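PDB 2HX1: predicted sugar phosphatases of the HAD superfamily from Cytophaga hutchinsonii, which is a predicted magnesium-dependent hydrolase of the HAD superfamily that probably removes phosphate from sugar phosphates. Local coordinates for residues 5-10 against 229-234; 17-22 against 36-41. One frame throughout, in Å; residues are numbered along the deposited sequence.

Contact 1. Residues 5-10 against 229-234. With MG (magnesium ion), chain E.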
ATOM      1  N   GLU A   5      16.644  -0.244  31.393  1.00 29.63           N
ATOM      2  CA  GLU A   5      17.137  -1.242  32.324  1.00 29.97           C
ATOM      3  C   GLU A   5      18.468  -1.765  31.818  1.00 29.16           C
ATOM      4  O   GLU A   5      18.684  -1.805  30.593  1.00 29.53           O
ATOM      5  CB  GLU A   5      16.121  -2.385  32.426  1.00 27.19           C
ATOM      6  CG  GLU A   5      14.836  -1.983  33.137  1.00 30.76           C
ATOM      7  CD  GLU A   5      13.752  -3.059  33.128  1.00 37.32           C
ATOM      8  OE1 GLU A   5      13.829  -3.984  33.970  1.00 48.19           O
ATOM      9  OE2 GLU A   5      12.805  -2.982  32.300  1.00 46.24           O
ATOM     10  N   SER A   6      19.370  -2.162  32.728  1.00 28.28           N
ATOM     11  CA  SER A   6      20.632  -2.761  32.288  1.00 27.79           C
ATOM     12  C   SER A   6      20.374  -4.170  31.820  1.00 26.63           C
ATOM     13  O   SER A   6      19.615  -4.902  32.429  1.00 25.81           O
ATOM     14  CB  SER A   6      21.713  -2.781  33.368  1.00 26.57           C
ATOM     15  OG  SER A   6      21.567  -3.889  34.193  1.00 26.43           O
ATOM     16  N   PHE A   7      21.001  -4.538  30.713  1.00 26.86           N
ATOM     17  CA  PHE A   7      20.819  -5.864  30.174  1.00 24.80           C
ATOM     18  C   PHE A   7      21.229  -6.912  31.212  1.00 25.91           C
ATOM     19  O   PHE A   7      20.476  -7.856  31.480  1.00 24.50           O
ATOM     20  CB  PHE A   7      21.584  -5.993  28.862  1.00 25.04           C
ATOM     21  CG  PHE A   7      21.353  -7.277  28.178  1.00 23.30           C
ATOM     22  CD1 PHE A   7      20.091  -7.614  27.734  1.00 25.50           C
ATOM     23  CD2 PHE A   7      22.389  -8.172  28.003  1.00 29.84           C
ATOM     24  CE1 PHE A   7      19.858  -8.828  27.098  1.00 26.91           C
ATOM     25  CE2 PHE A   7      22.174  -9.380  27.369  1.00 27.71           C
ATOM     26  CZ  PHE A   7      20.888  -9.704  26.918  1.00 27.47           C
ATOM     27  N   LYS A   8      22.382  -6.716  31.858  1.00 28.42           N
ATOM     28  CA  LYS A   8      22.820  -7.613  32.931  1.00 29.28           C
ATOM     29  C   LYS A   8      21.704  -7.887  33.942  1.00 27.89           C
ATOM     30  O   LYS A   8      21.456  -9.045  34.332  1.00 29.67           O
ATOM     31  CB  LYS A   8      24.036  -7.027  33.659  1.00 31.54           C
ATOM     32  CG  LYS A   8      24.711  -8.001  34.634  1.00 28.97           C
ATOM     33  CD  LYS A   8      26.066  -7.487  35.127  1.00 32.13           C
ATOM     34  CE  LYS A   8      26.630  -8.348  36.276  1.00 38.25           C
ATOM     35  NZ  LYS A   8      27.601  -7.580  37.148  1.00 35.61           N
ATOM     36  N   SER A   9      21.027  -6.818  34.360  1.00 27.03           N
ATOM     37  CA  SER A   9      20.006  -6.936  35.408  1.00 26.49           C
ATOM     38  C   SER A   9      18.774  -7.812  35.022  1.00 27.77           C
ATOM     39  O   SER A   9      18.022  -8.273  35.897  1.00 27.53           O
ATOM     40  CB  SER A   9      19.502  -5.559  35.830  1.00 26.41           C
ATOM     41  OG  SER A   9      18.525  -5.098  34.907  1.00 30.41           O
ATOM     42  N   LEU A  10      18.540  -7.989  33.728  1.00 26.95           N
ATOM     43  CA  LEU A  10      17.431  -8.825  33.261  1.00 27.95           C
ATOM     44  C   LEU A  10      17.781 -10.300  33.252  1.00 26.06           C
ATOM     45  O   LEU A  10      16.896 -11.130  33.392  1.00 27.85           O
ATOM     46  CB  LEU A  10      16.954  -8.423  31.837  1.00 26.01           C
ATOM     47  CG  LEU A  10      16.712  -6.948  31.531  1.00 25.40           C
ATOM     48  CD1 LEU A  10      16.452  -6.768  30.036  1.00 29.19           C
ATOM     49  CD2 LEU A  10      15.571  -6.386  32.373  1.00 27.76           C
ATOM     50  N   LEU A 229      14.178 -14.830  26.695  1.00 22.79           N
ATOM     51  CA  LEU A 229      14.248 -13.397  26.307  1.00 21.15           C
ATOM     52  C   LEU A 229      14.725 -13.218  24.849  1.00 20.09           C
ATOM     53  O   LEU A 229      15.826 -13.649  24.496  1.00 21.15           O
ATOM     54  CB  LEU A 229      15.166 -12.652  27.280  1.00 19.04           C
ATOM     55  CG  LEU A 229      15.260 -11.143  27.106  1.00 19.29           C
ATOM     56  CD1 LEU A 229      13.902 -10.501  27.295  1.00 15.74           C
ATOM     57  CD2 LEU A 229      16.330 -10.524  28.012  1.00 16.34           C
HETATM   58  N   MSE A 230      13.877 -12.623  24.007  1.00 19.71           N
HETATM   59  CA  MSE A 230      14.261 -12.266  22.636  1.00 20.67           C
HETATM   60  C   MSE A 230      14.826 -10.863  22.665  1.00 19.44           C
HETATM   61  O   MSE A 230      14.142  -9.933  23.073  1.00 21.28           O
HETATM   62  CB  MSE A 230      13.080 -12.312  21.653  1.00 19.06           C
HETATM   63  CG  MSE A 230      13.395 -11.675  20.267  1.00 24.58           C
HETATM   64 SE   MSE A 230      14.515 -12.864  19.212  0.70 29.23          SE
HETATM   65  CE  MSE A 230      15.743 -11.746  18.211  1.00 22.50           C
ATOM     66  N   VAL A 231      16.058 -10.707  22.194  1.00 19.66           N
ATOM     67  CA  VAL A 231      16.772  -9.416  22.220  1.00 17.79           C
ATOM     68  C   VAL A 231      16.938  -8.891  20.803  1.00 18.77           C
ATOM     69  O   VAL A 231      17.558  -9.536  19.949  1.00 19.14           O
ATOM     70  CB  VAL A 231      18.159  -9.594  22.933  1.00 19.93           C
ATOM     71  CG1 VAL A 231      18.936  -8.290  22.952  1.00 20.61           C
ATOM     72  CG2 VAL A 231      17.948 -10.154  24.371  1.00 21.15           C
ATOM     73  N   GLY A 232      16.371  -7.729  20.519  1.00 18.04           N
ATOM     74  CA  GLY A 232      16.464  -7.178  19.163  1.00 19.12           C
ATOM     75  C   GLY A 232      16.413  -5.669  19.062  1.00 20.87           C
ATOM     76  O   GLY A 232      16.058  -4.984  20.029  1.00 19.43           O
ATOM     77  N   ASP A 233      16.764  -5.165  17.881  1.00 20.93           N
ATOM     78  CA  ASP A 233      16.754  -3.718  17.614  1.00 21.75           C
ATOM     79  C   ASP A 233      15.599  -3.253  16.746  1.00 21.22           C
ATOM     80  O   ASP A 233      15.425  -2.048  16.554  1.00 23.28           O
ATOM     81  CB  ASP A 233      18.076  -3.265  16.992  1.00 18.56           C
ATOM     82  CG  ASP A 233      18.315  -3.890  15.632  1.00 24.87           C
ATOM     83  OD1 ASP A 233      18.172  -5.132  15.535  1.00 18.94           O
ATOM     84  OD2 ASP A 233      18.615  -3.148  14.661  1.00 18.96           O
ATOM     85  N   THR A 234      14.796  -4.187  16.244  1.00 22.47           N
ATOM     86  CA  THR A 234      13.730  -3.893  15.280  1.00 22.99           C
ATOM     87  C   THR A 234      12.378  -4.357  15.785  1.00 24.64           C
ATOM     88  O   THR A 234      12.212  -5.541  16.101  1.00 21.34           O
ATOM     89  CB  THR A 234      14.048  -4.570  13.944  1.00 23.17           C
ATOM     90  OG1 THR A 234      15.355  -4.161  13.530  1.00 25.72           O
ATOM     91  CG2 THR A 234      13.010  -4.193  12.843  1.00 23.61           C
TER
HETATM   92 MG    MG E 300      18.664  -6.376  13.935  1.00 20.52          MG
HETATM   93  O   HOH W   1      18.857  -4.920  12.582  1.00 20.47           O
HETATM   94  O   HOH W   2      16.565  -6.760  13.675  1.00 20.67           O
HETATM   95  O   HOH W   3      19.067  -7.803  12.517  1.00 16.52           O
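Phe-7 reaches from the short helix 7-10 to Leu-229 and Val-231, on a central strand of the Rossmann-like parallel sheet of the HAD fold. The tight part is the end of the Phe-7 ring. Its CE1 lies 3.6 Å from Val-231 CG2 and 4.0 Å from Leu-229 CD2. Both methyls approach the ring obliquely. CG of Phe-7 stands anti to the backbone N (chi1 -175°), and this brings the ring end to the sheet although the CB bond does not point there. Leu-10 adds a looser touch, CD1 to Leu-229 CD2 at 4.3 Å. The touching groups are all hydrocarbon, and no hydrogen bond joins the two segments.

The solvent side of the helix is polar. Ser-6 and Ser-9 are exposed. Ser-6 is the N-cap, and its OG accepts from Ser-9 N at 3.0 Å. Ser-9 OG donates back to Ser-6 O in the carbonyl plane, on a lone pair. Beyond the packed region the strand leads to the metal site. Asp-233 OD2 accepts from a metal-bound water and from Asn-256 N, while Asp-233 OD1 binds the magnesium ion at 2.1 Å.

Contact 2. Residues 17-22 against 36-41. With MG (magnesium ion), chain E.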
ATOM      1  N   ILE A  17      18.485 -16.979  26.234  1.00 21.87           N
ATOM      2  CA  ILE A  17      18.421 -15.731  25.488  1.00 21.28           C
ATOM      3  C   ILE A  17      18.382 -16.066  23.992  1.00 21.79           C
ATOM      4  O   ILE A  17      19.121 -16.940  23.524  1.00 24.19           O
ATOM      5  CB  ILE A  17      19.656 -14.789  25.802  1.00 23.29           C
ATOM      6  CG1 ILE A  17      19.961 -14.756  27.300  1.00 23.12           C
ATOM      7  CG2 ILE A  17      19.420 -13.360  25.315  1.00 20.91           C
ATOM      8  CD1 ILE A  17      18.824 -14.149  28.134  1.00 22.60           C
ATOM      9  N   PHE A  18      17.494 -15.406  23.257  1.00 21.31           N
ATOM     10  CA  PHE A  18      17.564 -15.362  21.793  1.00 22.41           C
ATOM     11  C   PHE A  18      18.071 -13.978  21.368  1.00 22.36           C
ATOM     12  O   PHE A  18      17.487 -12.975  21.727  1.00 19.65           O
ATOM     13  CB  PHE A  18      16.199 -15.606  21.107  1.00 23.39           C
ATOM     14  CG  PHE A  18      15.560 -16.955  21.405  1.00 23.13           C
ATOM     15  CD1 PHE A  18      16.239 -17.977  22.033  1.00 20.76           C
ATOM     16  CD2 PHE A  18      14.264 -17.208  20.980  1.00 27.11           C
ATOM     17  CE1 PHE A  18      15.625 -19.202  22.274  1.00 22.71           C
ATOM     18  CE2 PHE A  18      13.651 -18.428  21.255  1.00 17.16           C
ATOM     19  CZ  PHE A  18      14.345 -19.418  21.870  1.00 22.00           C
ATOM     20  N   PHE A  19      19.186 -13.959  20.634  1.00 20.71           N
ATOM     21  CA  PHE A  19      19.798 -12.732  20.160  1.00 21.37           C
ATOM     22  C   PHE A  19      19.558 -12.577  18.652  1.00 20.30           C
ATOM     23  O   PHE A  19      19.875 -13.478  17.913  1.00 19.44           O
ATOM     24  CB  PHE A  19      21.314 -12.773  20.379  1.00 22.61           C
ATOM     25  CG  PHE A  19      21.762 -12.591  21.820  1.00 23.43           C
ATOM     26  CD1 PHE A  19      21.758 -11.345  22.418  1.00 25.17           C
ATOM     27  CD2 PHE A  19      22.232 -13.651  22.541  1.00 18.94           C
ATOM     28  CE1 PHE A  19      22.183 -11.174  23.703  1.00 27.83           C
ATOM     29  CE2 PHE A  19      22.652 -13.482  23.841  1.00 25.83           C
ATOM     30  CZ  PHE A  19      22.661 -12.252  24.405  1.00 26.84           C
ATOM     31  N   ASP A  20      18.965 -11.463  18.218  1.00 19.48           N
ATOM     32  CA  ASP A  20      19.143 -10.980  16.856  1.00 22.20           C
ATOM     33  C   ASP A  20      20.630 -10.601  16.706  1.00 22.99           C
ATOM     34  O   ASP A  20      21.272 -10.286  17.712  1.00 21.96           O
ATOM     35  CB  ASP A  20      18.237  -9.768  16.603  1.00 24.13           C
ATOM     36  CG  ASP A  20      18.468  -9.123  15.251  1.00 22.83           C
ATOM     37  OD1 ASP A  20      18.589  -9.842  14.249  1.00 22.32           O
ATOM     38  OD2 ASP A  20      18.532  -7.880  15.194  1.00 22.89           O
ATOM     39  N   ALA A  21      21.183 -10.655  15.487  1.00 22.57           N
ATOM     40  CA  ALA A  21      22.623 -10.383  15.300  1.00 23.56           C
ATOM     41  C   ALA A  21      22.825  -8.915  14.927  1.00 23.95           C
ATOM     42  O   ALA A  21      23.313  -8.159  15.741  1.00 23.83           O
ATOM     43  CB  ALA A  21      23.261 -11.309  14.291  1.00 22.99           C
ATOM     44  N   PHE A  22      22.389  -8.491  13.743  1.00 23.89           N
ATOM     45  CA  PHE A  22      22.671  -7.133  13.287  1.00 24.84           C
ATOM     46  C   PHE A  22      21.869  -6.088  14.069  1.00 24.50           C
ATOM     47  O   PHE A  22      20.644  -6.222  14.256  1.00 23.99           O
ATOM     48  CB  PHE A  22      22.473  -6.986  11.769  1.00 26.48           C
ATOM     49  CG  PHE A  22      23.658  -7.434  10.951  1.00 29.61           C
ATOM     50  CD1 PHE A  22      24.771  -6.616  10.805  1.00 37.17           C
ATOM     51  CD2 PHE A  22      23.662  -8.677  10.309  1.00 39.87           C
ATOM     52  CE1 PHE A  22      25.881  -7.037  10.041  1.00 39.28           C
ATOM     53  CE2 PHE A  22      24.763  -9.095   9.542  1.00 37.78           C
ATOM     54  CZ  PHE A  22      25.864  -8.270   9.405  1.00 35.70           C
ATOM     55  N   GLU A  36      31.933  -9.425  23.461  1.00 33.99           N
ATOM     56  CA  GLU A  36      32.631 -10.614  24.006  1.00 35.96           C
ATOM     57  C   GLU A  36      32.329 -10.877  25.484  1.00 35.04           C
ATOM     58  O   GLU A  36      32.103 -12.007  25.898  1.00 34.42           O
ATOM     59  CB  GLU A  36      34.154 -10.489  23.821  1.00 39.07           C
ATOM     60  CG  GLU A  36      34.806  -9.140  24.269  1.00 41.31           C
ATOM     61  CD  GLU A  36      35.038  -8.165  23.122  1.00 53.94           C
ATOM     62  OE1 GLU A  36      34.063  -7.582  22.583  1.00 50.79           O
ATOM     63  N   ASN A  37      32.278  -9.826  26.282  1.00 35.54           N
ATOM     64  CA  ASN A  37      31.976 -10.005  27.713  1.00 35.70           C
ATOM     65  C   ASN A  37      30.570 -10.572  27.950  1.00 35.01           C
ATOM     66  O   ASN A  37      30.359 -11.407  28.850  1.00 35.96           O
ATOM     67  CB  ASN A  37      32.208  -8.700  28.483  1.00 35.54           C
ATOM     68  CG  ASN A  37      33.668  -8.201  28.363  1.00 43.51           C
ATOM     69  OD1 ASN A  37      34.620  -8.985  28.494  1.00 56.13           O
ATOM     70  ND2 ASN A  37      33.840  -6.916  28.094  1.00 40.59           N
ATOM     71  N   THR A  38      29.607 -10.173  27.118  1.00 32.72           N
ATOM     72  CA  THR A  38      28.266 -10.737  27.229  1.00 29.00           C
ATOM     73  C   THR A  38      28.326 -12.252  27.115  1.00 30.04           C
ATOM     74  O   THR A  38      27.685 -12.978  27.884  1.00 30.61           O
ATOM     75  CB  THR A  38      27.315 -10.199  26.167  1.00 26.84           C
ATOM     76  OG1 THR A  38      27.083  -8.807  26.400  1.00 27.83           O
ATOM     77  CG2 THR A  38      26.011 -10.938  26.225  1.00 22.41           C
ATOM     78  N   PHE A  39      29.112 -12.742  26.169  1.00 31.02           N
ATOM     79  CA  PHE A  39      29.176 -14.188  25.945  1.00 33.08           C
ATOM     80  C   PHE A  39      29.998 -14.907  27.022  1.00 31.61           C
ATOM     81  O   PHE A  39      29.636 -15.979  27.485  1.00 32.29           O
ATOM     82  CB  PHE A  39      29.643 -14.466  24.503  1.00 34.92           C
ATOM     83  CG  PHE A  39      28.602 -14.122  23.493  1.00 32.66           C
ATOM     84  CD1 PHE A  39      27.478 -14.912  23.370  1.00 32.18           C
ATOM     85  CD2 PHE A  39      28.691 -12.959  22.740  1.00 28.00           C
ATOM     86  CE1 PHE A  39      26.475 -14.591  22.461  1.00 33.14           C
ATOM     87  CE2 PHE A  39      27.690 -12.633  21.843  1.00 33.13           C
ATOM     88  CZ  PHE A  39      26.588 -13.451  21.707  1.00 32.90           C
ATOM     89  N   ASP A  40      31.095 -14.298  27.425  1.00 33.57           N
ATOM     90  CA  ASP A  40      31.818 -14.753  28.608  1.00 34.06           C
ATOM     91  C   ASP A  40      30.860 -14.836  29.812  1.00 34.27           C
ATOM     92  O   ASP A  40      30.816 -15.832  30.544  1.00 34.78           O
ATOM     93  CB  ASP A  40      32.951 -13.776  28.904  1.00 34.46           C
ATOM     94  CG  ASP A  40      34.065 -13.840  27.857  1.00 40.71           C
ATOM     95  OD1 ASP A  40      34.209 -14.911  27.218  1.00 42.23           O
ATOM     96  OD2 ASP A  40      34.782 -12.824  27.666  1.00 44.16           O
ATOM     97  N   TYR A  41      30.049 -13.798  29.997  1.00 33.51           N
ATOM     98  CA  TYR A  41      29.143 -13.768  31.148  1.00 34.89           C
ATOM     99  C   TYR A  41      28.167 -14.933  31.118  1.00 35.76           C
ATOM    100  O   TYR A  41      27.994 -15.635  32.114  1.00 31.83           O
ATOM    101  CB  TYR A  41      28.369 -12.450  31.222  1.00 36.08           C
ATOM    102  CG  TYR A  41      27.499 -12.303  32.449  1.00 38.77           C
ATOM    103  CD1 TYR A  41      28.045 -11.981  33.682  1.00 44.76           C
ATOM    104  CD2 TYR A  41      26.111 -12.469  32.371  1.00 43.36           C
ATOM    105  CE1 TYR A  41      27.225 -11.834  34.822  1.00 40.27           C
ATOM    106  CE2 TYR A  41      25.301 -12.323  33.485  1.00 37.11           C
ATOM    107  CZ  TYR A  41      25.862 -12.003  34.708  1.00 41.33           C
ATOM    108  OH  TYR A  41      25.051 -11.858  35.814  1.00 43.03           O
TER
HETATM  109 MG    MG E 300      18.664  -6.376  13.935  1.00 20.52          MG
HETATM  110  O   HOH W   3      19.067  -7.803  12.517  1.00 16.52           O
HETATM  111  O   HOH W   2      16.565  -6.760  13.675  1.00 20.67           O
HETATM  112  O   HOH W   1      18.857  -4.920  12.582  1.00 20.47           O
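Phe-19 and Phe-39 form an oblique aromatic pair between strand 16-19 and helix 35-44. Their ring centroids are 5.6 Å apart and the planes are turned by 54°. The nearest atoms are Phe-19 CE2 and Phe-39 CE1, at 4.2 Å. Phe-39 also meets Tyr-49 edge-to-face, so its ring sits between the helix and two strands of the parallel sheet.

A methyl-to-ring contact is made by Thr-38. Its CG2 comes to 4.0 Å from Phe-19 CZ, with the two side chains approaching from opposite directions. CG2 stands anti to the backbone N of Thr-38, while OG1 (chi1 -67°) lies beside that N and anti to the carbonyl carbon. The buried hydroxyl is hydrogen-bonded to Ala-280 O and Ile-282 N, near the C-terminus. From within the strand itself, Ile-17 CG2 packs 3.5 Å above one face of the Phe-19 ring, offset toward the rim.

The metal contacts belong to 17-22 alone, past the end of the strand. Asp-20 OD2 and Phe-22 O each bind the magnesium ion at 2.0 Å. These two oxygens are only 2.8 Å apart because both are ligands of one ion. Asp-20 OD1 accepts from a metal-bound water and forms a salt bridge with Lys-204. The ligation is as in HAD phosphatases, with a strand-end aspartate and the carbonyl two residues later. That second position is usually an aspartate in the phosphatases but is Phe-22 here. By family analogy Asp-20 is probably the nucleophile.

The strand-helix contact itself is carbon against carbon, two rings and a threonine methyl. Such packing holds the strand against helix 35-44 and leaves the carboxylate just after it for the ion.

In the fold
Contacts 1 and 2 have centres about 10 Å apart and meet in one parallel sheet, where strands 16-19 and 228-232 are neighbours. Val-231 N to Phe-18 O and Leu-229 O to Phe-18 N, both 2.7 Å, are probable hydrogen bonds. Phe-7 of contact 1 also touches Phe-19 of contact 2, so helices 7-10 and 35-44 share a hydrophobic layer. The two strands lead to the same magnesium ion, whose six ligands are three protein oxygens, drawn from both contacts, and three waters. Asp-233 OD1 is 3.0 Å from Phe-22 O because both bind the ion; the pair is not a hydrogen bond. Side by side, these strand ends form the probable active site.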